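Local coordinates for 5-formyltetrahydrofolate cyclo-ligase family protein (Bacillus anthracis, PDB 2JCB) that probably catalyses the ATP-dependent cyclisation of 5-formyltetrahydrofolate to 5,10-methenyltetrahydrofolate, and binds ADP and magnesium, at residues Arg15-Ile20 / Glu142-Gly147; Arg80-Lys85 / Met93-Ile98. All coordinates share one frame; numbering follows the deposited sequence.

Contact 1. Residues Arg15-Ile20 / Glu142-Gly147. With ADP (adenosine-5'-diphosphate), chain C; PO4 (phosphate ion), chain D.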
ATOM      1  N   ARG A  15       5.564  17.946   6.094  1.00 28.77           N
ATOM      2  CA  ARG A  15       4.877  18.164   7.374  1.00 31.34           C
ATOM      3  C   ARG A  15       3.812  17.106   7.684  1.00 30.84           C
ATOM      4  O   ARG A  15       3.746  16.578   8.807  1.00 31.58           O
ATOM      5  CB  ARG A  15       4.259  19.578   7.391  1.00 30.52           C
ATOM      6  CG  ARG A  15       3.850  20.152   8.756  1.00 34.43           C
ATOM      7  CD  ARG A  15       2.818  21.323   8.618  1.00 35.35           C
ATOM      8  NE  ARG A  15       1.539  20.756   8.149  1.00 42.44           N
ATOM      9  CZ  ARG A  15       0.482  20.475   8.917  1.00 44.42           C
ATOM     10  NH1 ARG A  15       0.498  20.742  10.223  1.00 44.84           N
ATOM     11  NH2 ARG A  15      -0.606  19.931   8.367  1.00 45.82           N
ATOM     12  N   LEU A  16       2.972  16.777   6.706  1.00 30.73           N
ATOM     13  CA  LEU A  16       1.916  15.819   6.964  1.00 29.77           C
ATOM     14  C   LEU A  16       2.511  14.411   7.043  1.00 27.58           C
ATOM     15  O   LEU A  16       2.147  13.638   7.927  1.00 24.33           O
ATOM     16  CB  LEU A  16       0.806  15.876   5.908  1.00 31.60           C
ATOM     17  CG  LEU A  16      -0.293  16.905   6.158  1.00 36.10           C
ATOM     18  CD1 LEU A  16      -1.114  17.109   4.882  1.00 39.35           C
ATOM     19  CD2 LEU A  16      -1.181  16.470   7.353  1.00 39.03           C
ATOM     20  N   ARG A  17       3.464  14.129   6.154  1.00 27.55           N
ATOM     21  CA  ARG A  17       4.160  12.807   6.120  1.00 29.06           C
ATOM     22  C   ARG A  17       4.848  12.587   7.479  1.00 29.81           C
ATOM     23  O   ARG A  17       4.628  11.580   8.129  1.00 31.41           O
ATOM     24  CB  ARG A  17       5.182  12.753   4.983  1.00 27.49           C
ATOM     25  CG  ARG A  17       5.544  11.333   4.509  1.00 28.14           C
ATOM     26  CD  ARG A  17       6.588  11.397   3.351  1.00 33.24           C
ATOM     27  NE  ARG A  17       5.953  11.631   2.044  1.00 36.27           N
ATOM     28  CZ  ARG A  17       6.293  12.529   1.126  1.00 36.25           C
ATOM     29  NH1 ARG A  17       7.344  13.358   1.278  1.00 32.18           N
ATOM     30  NH2 ARG A  17       5.589  12.576  -0.001  1.00 38.11           N
ATOM     31  N   LYS A  18       5.634  13.572   7.903  1.00 29.45           N
ATOM     32  CA  LYS A  18       6.304  13.558   9.223  1.00 31.25           C
ATOM     33  C   LYS A  18       5.323  13.303  10.395  1.00 30.75           C
ATOM     34  O   LYS A  18       5.518  12.372  11.192  1.00 30.13           O
ATOM     35  CB  LYS A  18       7.094  14.868   9.419  1.00 31.45           C
ATOM     36  CG  LYS A  18       8.102  14.937  10.588  1.00 33.20           C
ATOM     37  CD  LYS A  18       8.742  16.342  10.725  1.00 31.52           C
ATOM     38  CE  LYS A  18       9.579  16.505  12.018  1.00 33.40           C
ATOM     39  NZ  LYS A  18       9.642  17.917  12.545  1.00 35.72           N
ATOM     40  N   GLN A  19       4.267  14.106  10.458  1.00 30.42           N
ATOM     41  CA  GLN A  19       3.275  14.028  11.546  1.00 29.44           C
ATOM     42  C   GLN A  19       2.575  12.677  11.668  1.00 27.99           C
ATOM     43  O   GLN A  19       2.418  12.148  12.773  1.00 24.47           O
ATOM     44  CB  GLN A  19       2.293  15.224  11.459  1.00 30.09           C
ATOM     45  CG  GLN A  19       0.909  15.038  12.116  1.00 32.62           C
ATOM     46  CD  GLN A  19      -0.086  16.124  11.694  1.00 32.24           C
ATOM     47  OE1 GLN A  19      -1.076  15.868  10.996  1.00 42.20           O
ATOM     48  NE2 GLN A  19       0.189  17.337  12.109  1.00 32.57           N
ATOM     49  N   ILE A  20       2.144  12.099  10.537  1.00 25.90           N
ATOM     50  CA  ILE A  20       1.449  10.829  10.541  1.00 27.70           C
ATOM     51  C   ILE A  20       2.391   9.662  10.855  1.00 26.73           C
ATOM     52  O   ILE A  20       2.023   8.777  11.600  1.00 27.39           O
ATOM     53  CB  ILE A  20       0.677  10.579   9.211  1.00 27.17           C
ATOM     54  CG1 ILE A  20      -0.456  11.573   8.998  1.00 29.07           C
ATOM     55  CG2 ILE A  20       0.029   9.263   9.254  1.00 24.11           C
ATOM     56  CD1 ILE A  20      -1.508  11.457  10.064  1.00 32.72           C
ATOM     57  N   GLU A 142      -7.419  10.557  -2.189  1.00 28.89           N
ATOM     58  CA  GLU A 142      -6.115  11.235  -2.394  1.00 28.28           C
ATOM     59  C   GLU A 142      -5.142  10.645  -1.413  1.00 28.53           C
ATOM     60  O   GLU A 142      -5.536  10.074  -0.400  1.00 28.69           O
ATOM     61  CB  GLU A 142      -6.219  12.742  -2.219  1.00 26.70           C
ATOM     62  CG  GLU A 142      -7.227  13.299  -3.224  1.00 29.10           C
ATOM     63  CD  GLU A 142      -7.877  14.579  -2.776  1.00 27.89           C
ATOM     64  OE1 GLU A 142      -8.140  14.729  -1.568  1.00 33.33           O
ATOM     65  OE2 GLU A 142      -8.153  15.443  -3.634  1.00 29.97           O
ATOM     66  N   ARG A 143      -3.871  10.712  -1.771  1.00 29.04           N
ATOM     67  CA  ARG A 143      -2.858   9.882  -1.129  1.00 28.22           C
ATOM     68  C   ARG A 143      -1.501  10.586  -1.059  1.00 28.66           C
ATOM     69  O   ARG A 143      -1.051  11.212  -2.025  1.00 29.71           O
ATOM     70  CB  ARG A 143      -2.753   8.516  -1.820  1.00 28.92           C
ATOM     71  CG  ARG A 143      -1.573   7.732  -1.367  1.00 27.75           C
ATOM     72  CD  ARG A 143      -1.500   6.385  -2.098  1.00 29.14           C
ATOM     73  NE  ARG A 143      -0.206   5.818  -1.826  1.00 30.82           N
ATOM     74  CZ  ARG A 143       0.933   6.091  -2.473  1.00 27.99           C
ATOM     75  NH1 ARG A 143       2.047   5.514  -2.031  1.00 27.26           N
ATOM     76  NH2 ARG A 143       0.989   6.952  -3.483  1.00 32.76           N
ATOM     77  N   ILE A 144      -0.935  10.603   0.139  1.00 28.58           N
ATOM     78  CA  ILE A 144       0.489  10.907   0.333  1.00 28.89           C
ATOM     79  C   ILE A 144       1.198   9.594   0.692  1.00 28.79           C
ATOM     80  O   ILE A 144       0.755   8.874   1.599  1.00 28.71           O
ATOM     81  CB  ILE A 144       0.722  11.928   1.492  1.00 28.32           C
ATOM     82  CG1 ILE A 144       0.143  13.303   1.169  1.00 31.67           C
ATOM     83  CG2 ILE A 144       2.253  12.114   1.713  1.00 30.64           C
ATOM     84  CD1 ILE A 144       0.084  14.217   2.356  1.00 30.15           C
ATOM     85  N   GLY A 145       2.283   9.295  -0.025  1.00 28.91           N
ATOM     86  CA  GLY A 145       3.101   8.124   0.291  1.00 30.18           C
ATOM     87  C   GLY A 145       4.360   8.579   1.034  1.00 30.37           C
ATOM     88  O   GLY A 145       4.349   9.563   1.787  1.00 31.07           O
ATOM     89  N   TYR A 146       5.460   7.873   0.768  1.00 31.10           N
ATOM     90  CA  TYR A 146       6.731   8.051   1.502  1.00 31.96           C
ATOM     91  C   TYR A 146       7.715   8.985   0.870  1.00 30.90           C
ATOM     92  O   TYR A 146       8.744   9.319   1.471  1.00 32.16           O
ATOM     93  CB  TYR A 146       7.389   6.661   1.739  1.00 31.96           C
ATOM     94  CG  TYR A 146       6.615   5.900   2.747  1.00 36.93           C
ATOM     95  CD1 TYR A 146       6.770   6.144   4.112  1.00 39.93           C
ATOM     96  CD2 TYR A 146       5.654   5.000   2.336  1.00 39.39           C
ATOM     97  CE1 TYR A 146       6.002   5.458   5.035  1.00 40.14           C
ATOM     98  CE2 TYR A 146       4.874   4.321   3.244  1.00 41.45           C
ATOM     99  CZ  TYR A 146       5.056   4.556   4.581  1.00 38.26           C
ATOM    100  OH  TYR A 146       4.249   3.843   5.444  1.00 42.96           O
ATOM    101  N   GLY A 147       7.389   9.472  -0.325  1.00 29.66           N
ATOM    102  CA  GLY A 147       8.192  10.470  -0.976  1.00 28.13           C
ATOM    103  C   GLY A 147       8.853  10.070  -2.279  1.00 27.75           C
ATOM    104  O   GLY A 147       9.376  10.943  -2.986  1.00 27.70           O
TER
HETATM  105  PB  ADP C1190       4.525  10.420  -2.716  1.00 32.67           P
HETATM  106  O1B ADP C1190       5.366   9.168  -2.492  1.00 30.98           O
HETATM  107  O2B ADP C1190       3.951  10.920  -1.442  1.00 34.47           O
HETATM  108  O3B ADP C1190       3.575  10.126  -3.858  1.00 33.73           O
HETATM  109  PA  ADP C1190       5.369  12.752  -4.264  1.00 33.07           P
HETATM  110  O1A ADP C1190       3.939  12.905  -4.711  1.00 34.58           O
HETATM  111  O2A ADP C1190       6.010  13.943  -3.754  1.00 31.84           O
HETATM  112  O3A ADP C1190       5.563  11.539  -3.204  1.00 33.56           O
HETATM  113  O5' ADP C1190       6.232  12.323  -5.563  1.00 34.23           O
HETATM  114  C5' ADP C1190       7.664  12.318  -5.374  1.00 32.99           C
HETATM  115  C4' ADP C1190       8.384  12.695  -6.645  1.00 34.45           C
HETATM  116  O4' ADP C1190       7.923  11.836  -7.676  1.00 35.40           O
HETATM  117  C3' ADP C1190       8.031  14.127  -7.030  1.00 38.36           C
HETATM  118  O3' ADP C1190       9.249  14.836  -7.143  1.00 40.31           O
HETATM  119  C2' ADP C1190       7.309  14.002  -8.356  1.00 38.47           C
HETATM  120  O2' ADP C1190       7.803  14.907  -9.302  1.00 42.77           O
HETATM  121  C1' ADP C1190       7.628  12.600  -8.844  1.00 33.81           C
HETATM  122  N9  ADP C1190       6.546  11.973  -9.647  1.00 33.84           N
HETATM  123  C8  ADP C1190       5.403  11.451  -9.163  1.00 34.35           C
HETATM  124  N7  ADP C1190       4.663  10.923 -10.167  1.00 34.96           N
HETATM  125  C5  ADP C1190       5.313  11.098 -11.319  1.00 31.48           C
HETATM  126  C6  ADP C1190       5.076  10.741 -12.743  1.00 33.48           C
HETATM  127  N6  ADP C1190       3.952  10.104 -13.127  1.00 35.71           N
HETATM  128  N1  ADP C1190       6.033  11.032 -13.627  1.00 33.15           N
HETATM  129  C2  ADP C1190       7.160  11.680 -13.268  1.00 34.56           C
HETATM  130  N3  ADP C1190       7.445  12.011 -11.993  1.00 34.89           N
HETATM  131  C4  ADP C1190       6.586  11.744 -10.975  1.00 31.90           C
HETATM  132  P   PO4 D1191       5.354   5.616  -2.869  1.00 22.53           P
HETATM  133  O1  PO4 D1191       4.406   5.541  -3.885  1.00 20.61           O
HETATM  134  O2  PO4 D1191       5.183   6.743  -1.886  1.00 28.89           O
HETATM  135  O3  PO4 D1191       5.338   4.309  -2.022  1.00 32.70           O
HETATM  136  O4  PO4 D1191       6.759   5.857  -3.411  1.00 29.86           O
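Arg17 reaches from the helix to Gly145, Tyr146 and Gly147 of the glycine-rich loop, and its guanidinium makes the polar part of the contact. NE donates to Gly145 O at 2.6 Å (153° at the hydrogen); the acceptor lies near the guanidinium plane, whereas the donor is tilted 32° from the carbonyl plane. NH2 of the same group reaches ADP O2B at 2.7 Å, and the two bonds together restrict its rotation. The bend at chi3 (-83°) turns the group so that one face lies against the loop, with Gly147 CA 3.4 Å above its plane.

Backbone amides add to the grip on the anions. ADP O2B also accepts from Gly145 N, and Gly147 N serves ADP O1B; Lys13 and Arg10 bind the nucleotide too. Tyr146 N instead turns to the phosphate ion, at 2.9 Å from PO4 O2, while Arg143 NH1 binds PO4 O1; that ion is probably from the crystallisation liquor.

The apolar part is small: Leu16 CB meets Ile144 CD1 at 4.0 Å, the side chains crossing at about a right angle. Helix 6-26 thus packs on the end of strand 143-144, which pairs with strand 136-137, while helix 150-154 touches Arg143 through Tyr151 and Asp152.

Contact 2. Residues Arg80-Lys85 / Met93-Ile98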
ATOM      1  N   ARG A  80      -2.714 -15.769  -6.343  1.00 27.39           N
ATOM      2  CA  ARG A  80      -1.314 -15.533  -6.676  1.00 27.55           C
ATOM      3  C   ARG A  80      -0.981 -14.218  -6.015  1.00 28.90           C
ATOM      4  O   ARG A  80      -1.785 -13.295  -6.058  1.00 30.42           O
ATOM      5  CB  ARG A  80      -1.150 -15.416  -8.193  1.00 29.61           C
ATOM      6  CG  ARG A  80       0.211 -15.014  -8.638  1.00 33.14           C
ATOM      7  CD  ARG A  80       0.403 -15.306 -10.101  1.00 35.56           C
ATOM      8  NE  ARG A  80      -0.469 -14.474 -10.922  1.00 36.23           N
ATOM      9  CZ  ARG A  80      -0.372 -14.374 -12.243  1.00 37.60           C
ATOM     10  NH1 ARG A  80       0.566 -15.059 -12.879  1.00 34.07           N
ATOM     11  NH2 ARG A  80      -1.196 -13.562 -12.918  1.00 37.64           N
ATOM     12  N   VAL A  81       0.187 -14.169  -5.376  1.00 27.64           N
ATOM     13  CA  VAL A  81       0.617 -12.980  -4.650  1.00 26.19           C
ATOM     14  C   VAL A  81       1.852 -12.395  -5.346  1.00 27.22           C
ATOM     15  O   VAL A  81       2.807 -13.115  -5.631  1.00 27.04           O
ATOM     16  CB  VAL A  81       0.992 -13.315  -3.179  1.00 26.80           C
ATOM     17  CG1 VAL A  81       1.617 -12.135  -2.526  1.00 27.58           C
ATOM     18  CG2 VAL A  81      -0.238 -13.673  -2.350  1.00 27.96           C
ATOM     19  N   VAL A  82       1.777 -11.104  -5.638  1.00 25.84           N
ATOM     20  CA  VAL A  82       2.916 -10.339  -6.242  1.00 26.95           C
ATOM     21  C   VAL A  82       3.320  -9.152  -5.364  1.00 28.74           C
ATOM     22  O   VAL A  82       2.476  -8.387  -4.881  1.00 29.51           O
ATOM     23  CB  VAL A  82       2.718  -9.953  -7.746  1.00 27.80           C
ATOM     24  CG1 VAL A  82       2.438 -11.183  -8.577  1.00 24.84           C
ATOM     25  CG2 VAL A  82       1.615  -8.922  -7.922  1.00 28.18           C
ATOM     26  N   VAL A  83       4.639  -8.969  -5.204  1.00 28.94           N
ATOM     27  CA  VAL A  83       5.195  -7.896  -4.359  1.00 27.57           C
ATOM     28  C   VAL A  83       6.255  -7.112  -5.180  1.00 28.23           C
ATOM     29  O   VAL A  83       6.869  -7.695  -6.093  1.00 28.45           O
ATOM     30  CB  VAL A  83       5.857  -8.526  -3.110  1.00 28.97           C
ATOM     31  CG1 VAL A  83       4.771  -9.145  -2.206  1.00 29.80           C
ATOM     32  CG2 VAL A  83       6.827  -9.686  -3.529  1.00 26.04           C
ATOM     33  N   PRO A  84       6.423  -5.813  -4.889  1.00 27.40           N
ATOM     34  CA  PRO A  84       7.279  -5.028  -5.783  1.00 28.49           C
ATOM     35  C   PRO A  84       8.770  -5.071  -5.466  1.00 28.38           C
ATOM     36  O   PRO A  84       9.176  -5.076  -4.311  1.00 27.22           O
ATOM     37  CB  PRO A  84       6.764  -3.596  -5.592  1.00 29.62           C
ATOM     38  CG  PRO A  84       6.244  -3.576  -4.189  1.00 28.17           C
ATOM     39  CD  PRO A  84       5.803  -4.966  -3.836  1.00 28.28           C
ATOM     40  N   LYS A  85       9.557  -5.044  -6.535  1.00 29.08           N
ATOM     41  CA  LYS A  85      10.968  -4.692  -6.471  1.00 31.22           C
ATOM     42  C   LYS A  85      11.107  -3.302  -7.109  1.00 31.53           C
ATOM     43  O   LYS A  85      10.801  -3.108  -8.293  1.00 32.19           O
ATOM     44  CB  LYS A  85      11.844  -5.730  -7.187  1.00 30.73           C
ATOM     45  CG  LYS A  85      13.347  -5.369  -7.126  1.00 31.46           C
ATOM     46  CD  LYS A  85      14.266  -6.539  -7.447  1.00 33.09           C
ATOM     47  CE  LYS A  85      15.771  -6.130  -7.351  1.00 32.60           C
ATOM     48  NZ  LYS A  85      16.255  -5.743  -5.959  1.00 35.53           N
ATOM     49  N   MET A  93       8.517  -0.031 -10.629  1.00 32.65           N
ATOM     50  CA  MET A  93       8.327  -1.225  -9.807  1.00 32.99           C
ATOM     51  C   MET A  93       8.084  -2.459 -10.659  1.00 33.18           C
ATOM     52  O   MET A  93       7.338  -2.420 -11.640  1.00 33.74           O
ATOM     53  CB  MET A  93       7.144  -1.034  -8.860  1.00 32.55           C
ATOM     54  CG  MET A  93       7.370   0.014  -7.799  1.00 33.29           C
ATOM     55  SD  MET A  93       6.087   0.036  -6.542  1.00 34.29           S
ATOM     56  CE  MET A  93       4.641   0.681  -7.444  1.00 32.48           C
ATOM     57  N   SER A  94       8.714  -3.553 -10.277  1.00 32.24           N
ATOM     58  CA  SER A  94       8.509  -4.821 -10.933  1.00 31.79           C
ATOM     59  C   SER A  94       7.749  -5.663  -9.932  1.00 30.84           C
ATOM     60  O   SER A  94       8.328  -6.138  -8.941  1.00 32.16           O
ATOM     61  CB  SER A  94       9.845  -5.479 -11.234  1.00 31.43           C
ATOM     62  OG  SER A  94       9.695  -6.777 -11.792  1.00 34.21           O
ATOM     63  N   PHE A  95       6.463  -5.890 -10.179  1.00 28.94           N
ATOM     64  CA  PHE A  95       5.760  -6.796  -9.276  1.00 27.50           C
ATOM     65  C   PHE A  95       6.106  -8.244  -9.615  1.00 27.04           C
ATOM     66  O   PHE A  95       6.014  -8.653 -10.762  1.00 29.76           O
ATOM     67  CB  PHE A  95       4.269  -6.539  -9.318  1.00 27.62           C
ATOM     68  CG  PHE A  95       3.909  -5.311  -8.579  1.00 25.20           C
ATOM     69  CD1 PHE A  95       3.522  -5.423  -7.251  1.00 26.70           C
ATOM     70  CD2 PHE A  95       3.980  -4.063  -9.180  1.00 26.01           C
ATOM     71  CE1 PHE A  95       3.204  -4.252  -6.473  1.00 27.94           C
ATOM     72  CE2 PHE A  95       3.671  -2.877  -8.442  1.00 27.21           C
ATOM     73  CZ  PHE A  95       3.296  -2.976  -7.082  1.00 25.43           C
ATOM     74  N   ARG A  96       6.543  -8.991  -8.608  1.00 26.51           N
ATOM     75  CA  ARG A  96       7.000 -10.346  -8.867  1.00 25.94           C
ATOM     76  C   ARG A  96       6.342 -11.328  -7.954  1.00 26.58           C
ATOM     77  O   ARG A  96       6.148 -11.056  -6.781  1.00 27.65           O
ATOM     78  CB  ARG A  96       8.542 -10.460  -8.733  1.00 27.22           C
ATOM     79  CG  ARG A  96       9.324  -9.297  -9.404  1.00 25.57           C
ATOM     80  CD  ARG A  96      10.815  -9.540  -9.207  1.00 25.57           C
ATOM     81  NE  ARG A  96      11.293 -10.567 -10.127  1.00 25.46           N
ATOM     82  CZ  ARG A  96      11.697 -10.323 -11.358  1.00 24.95           C
ATOM     83  NH1 ARG A  96      11.674  -9.080 -11.843  1.00 29.44           N
ATOM     84  NH2 ARG A  96      12.116 -11.313 -12.097  1.00 27.47           N
ATOM     85  N   GLN A  97       5.998 -12.481  -8.498  1.00 26.71           N
ATOM     86  CA  GLN A  97       5.272 -13.470  -7.711  1.00 25.98           C
ATOM     87  C   GLN A  97       6.136 -14.132  -6.636  1.00 26.51           C
ATOM     88  O   GLN A  97       7.281 -14.557  -6.905  1.00 27.91           O
ATOM     89  CB  GLN A  97       4.660 -14.539  -8.617  1.00 27.19           C
ATOM     90  CG  GLN A  97       4.014 -15.646  -7.829  1.00 27.56           C
ATOM     91  CD  GLN A  97       3.400 -16.751  -8.679  1.00 32.72           C
ATOM     92  OE1 GLN A  97       3.744 -16.925  -9.838  1.00 34.36           O
ATOM     93  NE2 GLN A  97       2.463 -17.487  -8.088  1.00 32.66           N
ATOM     94  N   ILE A  98       5.540 -14.275  -5.467  1.00 26.34           N
ATOM     95  CA  ILE A  98       6.142 -15.024  -4.339  1.00 26.52           C
ATOM     96  C   ILE A  98       5.168 -16.084  -3.880  1.00 27.75           C
ATOM     97  O   ILE A  98       3.974 -15.790  -3.705  1.00 27.14           O
ATOM     98  CB  ILE A  98       6.613 -14.106  -3.138  1.00 28.51           C
ATOM     99  CG1 ILE A  98       5.514 -13.200  -2.524  1.00 26.00           C
ATOM    100  CG2 ILE A  98       7.855 -13.280  -3.574  1.00 26.34           C
ATOM    101  CD1 ILE A  98       5.820 -12.657  -1.040  1.00 28.21           C
TER
HETATM  102  O   HOH W   1       1.801 -16.595  -5.322  1.00 19.82           O
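Pro84 places CB over one face of the Phe95 ring, 3.9 Å from the centroid and 19° off the normal, a CH-pi contact offset toward the rim. The pair belongs to a beta hairpin, strands 80-87 and 92-98, whose short segments run antiparallel at 142° with axes 4.1 Å apart. Phe95 CG is anti to its carbonyl carbon (chi1 -75°), which brings the ring against Pro84 CB; Met93 SD touches Pro84 CB as well, and Val82 CG2 packs on Phe95 CB. Helix 150-154 packs on Met93 and Phe95, Tyr154 meeting the Phe95 ring.

The register is fixed by paired, nearly straight backbone bonds at Val83-Arg96 and Lys85-Ser94, for example Arg96 N to Val83 O at 2.8 Å. Val82-Gln97 and Pro84-Phe95 are the non-hydrogen-bonded pairs, so proline, which has no N-H to give, costs the pairing with strand 92-98 no bond.

On the face of Val81, Val83 and Ile98, Val83 CG2 sits 3.7 Å from Ile98 CG2, and Val81 CG1 reaches Ile98 CG1; Val81 also leans on helix 68-76. At the end of the pairing away from the turn, Arg80 and Gln97 cross at about a right angle, Arg80 CG lying 3.4 Å from Gln97 NE2, with guanidinium and amide planes perpendicular. The arginine's polar end goes to Thr54 and Glu126. One water joins the strands here: it accepts from Val81 N and from Gln97 NE2, and donates to Ile98 O at 2.8 Å.

How the contacts relate
Contact 1 lies at the nucleotide, contact 2 in the large mixed sheet; their centres are 24 Å apart on opposite sides of the chain's centre, and their nearest atoms, about 8 Å apart, do not touch. In sequence the hairpin 80-85/93-98 falls between the two segments of contact 1. Helix 150-154 relates them spatially: Tyr151 touches Arg143 of contact 1 and also Met93 and Phe95 of contact 2. Its Asp152 belongs to the magnesium site with Asp181. The Arg17 side chain is about 6 Å from the magnesium ion, against about 12 Å for Met93, whose side chain is still about 10 Å from ADP.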